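Local structure of Nrps/pks (Streptomyces albus, 4OPF) at residues Tyr7-Pro19 and Ala224-Ala238. The protein is a ketosynthase domain of an AT-less type I polyketide synthase that probably catalyses decarboxylative condensation to extend the polyketide chain during oxazolomycin biosynthesis. Residues are numbered along the deposited sequence; the frame is centred on the assembly and turned at random.
Sequences YDIAVVGMSGRFP and AEGVGVLLLKPLAAA
Val12 has CG1 anti to its carbonyl carbon (chi1 -53°), which leaves CG2 between the backbone N and the carbonyl carbon; CG2 meets Leu231 CD2 at 3.7 Å, while CG1 is turned to Ala238 CB. Selenomethionine Met14 sets CG between N and C (chi1 55°); its chain then bends back at chi3, bringing CE to 3.5 Å from Leu230 CD2, a tight methyl-methyl contact between side chains lying alongside each other. Phe18 lays one ring face over the Val227 carbonyl, with CZ 3.4 Å from Val227 O, near the glycine-lined part of the pairing where Gly16 and Gly228 have their CA atoms 4.0 Å apart.

Antiparallel pairing is evident from reciprocal bonds: Ser15 N donates to Val229 O, and Val229 N returns a nearly straight bond (173° at hydrogen) to Ser15 O. The register slips by one residue between Val11 and Gly13. There Leu231 O accepts Val12 N at 2.9 Å and, weakly, Gly13 N at 3.4 Å, which defines a classic beta bulge. Beyond the strands, Leu235 N donates to Asp8 O at 2.9 Å as helix 235-241 begins.

Helices 162-175 and 338-352 cover the face with Leu232, Met14 and Leu230; helix 79-95 covers that with Ser15 and Val227, where Glu87 hydrogen-bonds Ser15 OG and, with Glu86, forms salt bridges to Arg17. This antiparallel pair lies within the mixed sheet, as in the layered alpha-beta-alpha-beta-alpha thiolase fold of ketosynthases.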
# COMPACT_ATOMS: atom_id res chain seq x y z
N TYR A 7 9.16 -3.35 17.22
CA TYR A 7 10.01 -3.92 16.18
C TYR A 7 10.89 -2.80 15.58
O TYR A 7 10.37 -1.92 14.90
CB TYR A 7 9.12 -4.58 15.10
CG TYR A 7 9.93 -5.21 13.97
CD1 TYR A 7 10.44 -6.50 14.10
CD2 TYR A 7 10.18 -4.52 12.78
CE1 TYR A 7 11.19 -7.08 13.08
CE2 TYR A 7 10.93 -5.08 11.75
CZ TYR A 7 11.44 -6.35 11.91
OH TYR A 7 12.18 -6.93 10.93
N ASP A 8 12.18 -2.84 15.84
CA ASP A 8 13.08 -1.70 15.55
C ASP A 8 13.65 -1.77 14.12
O ASP A 8 14.24 -2.77 13.72
CB ASP A 8 14.25 -1.77 16.52
CG ASP A 8 13.87 -1.34 17.99
OD1 ASP A 8 13.00 -0.48 18.20
OD2 ASP A 8 14.53 -1.82 18.91
N ILE A 9 13.56 -0.70 13.38
CA ILE A 9 14.01 -0.71 11.99
C ILE A 9 15.08 0.33 11.85
O ILE A 9 14.83 1.48 12.16
CB ILE A 9 12.82 -0.42 11.09
CG1 ILE A 9 11.86 -1.61 11.06
CG2 ILE A 9 13.24 -0.07 9.66
CD1 ILE A 9 10.46 -1.18 10.59
N ALA A 10 16.27 -0.07 11.38
CA ALA A 10 17.36 0.85 11.14
C ALA A 10 17.24 1.57 9.80
O ALA A 10 16.89 0.98 8.78
CB ALA A 10 18.67 0.10 11.16
N VAL A 11 17.54 2.86 9.81
CA VAL A 11 17.78 3.61 8.60
C VAL A 11 19.25 3.42 8.30
O VAL A 11 20.07 3.96 9.02
CB VAL A 11 17.50 5.08 8.83
CG1 VAL A 11 17.79 5.87 7.56
CG2 VAL A 11 16.06 5.24 9.24
N VAL A 12 19.59 2.60 7.30
CA VAL A 12 20.95 2.31 6.99
C VAL A 12 21.52 3.14 5.86
O VAL A 12 22.72 3.03 5.58
CB VAL A 12 21.19 0.82 6.73
CG1 VAL A 12 20.66 -0.02 7.88
CG2 VAL A 12 20.58 0.35 5.40
N GLY A 13 20.70 3.94 5.20
CA GLY A 13 21.21 4.81 4.20
C GLY A 13 20.16 5.81 3.77
O GLY A 13 18.95 5.53 3.89
N MSE A 14 20.60 6.97 3.30
CA MSE A 14 19.66 7.98 2.90
C MSE A 14 20.27 8.96 1.97
O MSE A 14 21.46 9.21 2.01
CB MSE A 14 19.14 8.74 4.13
CG MSE A 14 20.29 9.33 4.96
SE MSE A 14 19.62 10.07 6.72
CE MSE A 14 17.82 10.16 6.31
N SER A 15 19.42 9.56 1.16
CA SER A 15 19.79 10.60 0.25
C SER A 15 18.60 11.46 0.03
O SER A 15 17.45 11.07 0.28
CB SER A 15 20.18 10.03 -1.10
OG SER A 15 20.84 11.07 -1.84
N GLY A 16 18.84 12.66 -0.45
CA GLY A 16 17.74 13.55 -0.81
C GLY A 16 18.17 14.89 -1.40
O GLY A 16 19.35 15.19 -1.41
N ARG A 17 17.20 15.65 -1.88
CA ARG A 17 17.44 16.89 -2.57
C ARG A 17 16.24 17.76 -2.34
O ARG A 17 15.14 17.32 -2.55
CB ARG A 17 17.58 16.57 -4.06
CG ARG A 17 18.22 17.63 -4.84
CD ARG A 17 18.47 17.30 -6.32
NE ARG A 17 18.96 15.93 -6.51
CZ ARG A 17 19.35 15.42 -7.71
NH1 ARG A 17 19.78 14.17 -7.81
NH2 ARG A 17 19.34 16.20 -8.81
N PHE A 18 16.43 19.00 -1.89
CA PHE A 18 15.33 19.91 -1.55
C PHE A 18 15.70 21.32 -1.98
O PHE A 18 16.85 21.58 -2.29
CB PHE A 18 15.08 19.85 -0.04
CG PHE A 18 14.67 18.49 0.44
CD1 PHE A 18 13.40 18.04 0.19
CD2 PHE A 18 15.56 17.66 1.07
CE1 PHE A 18 13.01 16.76 0.58
CE2 PHE A 18 15.19 16.39 1.46
CZ PHE A 18 13.90 15.93 1.21
N PRO A 19 14.73 22.23 -2.05
CA PRO A 19 15.07 23.60 -2.43
C PRO A 19 16.18 24.15 -1.56
O PRO A 19 16.17 23.94 -0.37
CB PRO A 19 13.75 24.35 -2.24
CG PRO A 19 12.70 23.29 -2.42
CD PRO A 19 13.29 22.06 -1.82
N ALA A 224 6.37 23.33 -3.31
CA ALA A 224 7.78 23.10 -3.48
C ALA A 224 8.04 21.69 -4.05
O ALA A 224 7.19 20.81 -4.04
CB ALA A 224 8.47 23.23 -2.15
N GLU A 225 9.27 21.49 -4.47
CA GLU A 225 9.73 20.24 -5.02
C GLU A 225 10.57 19.60 -3.96
O GLU A 225 10.99 20.24 -3.00
CB GLU A 225 10.51 20.50 -6.29
CG GLU A 225 9.62 21.06 -7.35
CD GLU A 225 10.33 21.20 -8.70
OE1 GLU A 225 11.55 21.54 -8.73
OE2 GLU A 225 9.63 20.98 -9.72
N GLY A 226 10.79 18.31 -4.13
CA GLY A 226 11.70 17.59 -3.27
C GLY A 226 11.73 16.10 -3.57
O GLY A 226 10.82 15.55 -4.19
N VAL A 227 12.79 15.46 -3.10
CA VAL A 227 12.94 14.01 -3.15
C VAL A 227 13.82 13.53 -1.99
O VAL A 227 14.81 14.16 -1.60
CB VAL A 227 13.52 13.55 -4.52
CG1 VAL A 227 14.85 14.20 -4.79
CG2 VAL A 227 13.66 12.03 -4.65
N GLY A 228 13.43 12.39 -1.46
CA GLY A 228 14.18 11.74 -0.40
C GLY A 228 14.03 10.25 -0.51
O GLY A 228 12.96 9.74 -0.88
N VAL A 229 15.11 9.54 -0.24
CA VAL A 229 15.10 8.08 -0.24
C VAL A 229 15.80 7.55 0.98
O VAL A 229 16.90 8.02 1.33
CB VAL A 229 15.81 7.54 -1.50
CG1 VAL A 229 15.71 6.05 -1.54
CG2 VAL A 229 15.21 8.17 -2.77
N LEU A 230 15.15 6.58 1.65
CA LEU A 230 15.74 5.83 2.80
C LEU A 230 15.91 4.37 2.43
O LEU A 230 15.05 3.81 1.72
CB LEU A 230 14.79 5.84 3.99
CG LEU A 230 14.30 7.20 4.38
CD1 LEU A 230 13.32 7.03 5.50
CD2 LEU A 230 15.46 8.11 4.79
N LEU A 231 17.01 3.77 2.87
CA LEU A 231 17.13 2.33 2.85
C LEU A 231 16.97 1.85 4.29
O LEU A 231 17.69 2.32 5.19
CB LEU A 231 18.46 1.89 2.21
CG LEU A 231 18.72 0.36 2.18
CD1 LEU A 231 17.81 -0.39 1.25
CD2 LEU A 231 20.14 0.03 1.76
N LEU A 232 16.08 0.88 4.49
CA LEU A 232 15.73 0.33 5.79
C LEU A 232 15.97 -1.15 5.90
O LEU A 232 15.75 -1.91 4.96
CB LEU A 232 14.26 0.54 6.02
CG LEU A 232 13.70 1.93 5.83
CD1 LEU A 232 12.21 1.96 6.10
CD2 LEU A 232 14.38 2.95 6.72
N LYS A 233 16.39 -1.58 7.07
CA LYS A 233 16.55 -3.00 7.41
C LYS A 233 16.14 -3.21 8.89
O LYS A 233 16.26 -2.29 9.70
CB LYS A 233 18.02 -3.40 7.35
CG LYS A 233 18.59 -3.50 5.96
CD LYS A 233 20.10 -3.80 5.95
CE LYS A 233 20.42 -5.19 6.43
NZ LYS A 233 21.71 -5.59 5.80
N PRO A 234 15.81 -4.42 9.27
CA PRO A 234 15.58 -4.69 10.70
C PRO A 234 16.86 -4.38 11.49
O PRO A 234 17.98 -4.68 11.01
CB PRO A 234 15.29 -6.20 10.72
CG PRO A 234 14.86 -6.55 9.31
CD PRO A 234 15.72 -5.64 8.46
N LEU A 235 16.73 -3.72 12.63
CA LEU A 235 17.92 -3.31 13.41
C LEU A 235 18.88 -4.46 13.73
O LEU A 235 20.09 -4.31 13.58
CB LEU A 235 17.52 -2.63 14.70
CG LEU A 235 18.64 -2.16 15.62
CD1 LEU A 235 19.56 -1.16 14.92
CD2 LEU A 235 18.08 -1.50 16.90
N ALA A 236 18.38 -5.62 14.16
CA ALA A 236 19.32 -6.70 14.50
C ALA A 236 20.10 -7.14 13.28
O ALA A 236 21.30 -7.44 13.38
CB ALA A 236 18.59 -7.88 15.13
N ALA A 237 19.47 -7.12 12.10
CA ALA A 237 20.17 -7.50 10.87
C ALA A 237 21.24 -6.46 10.51
O ALA A 237 22.35 -6.81 10.10
CB ALA A 237 19.20 -7.72 9.70
N ALA A 238 20.90 -5.19 10.66
CA ALA A 238 21.85 -4.12 10.38
C ALA A 238 23.08 -4.22 11.30
O ALA A 238 24.21 -4.03 10.87
CB ALA A 238 21.21 -2.79 10.60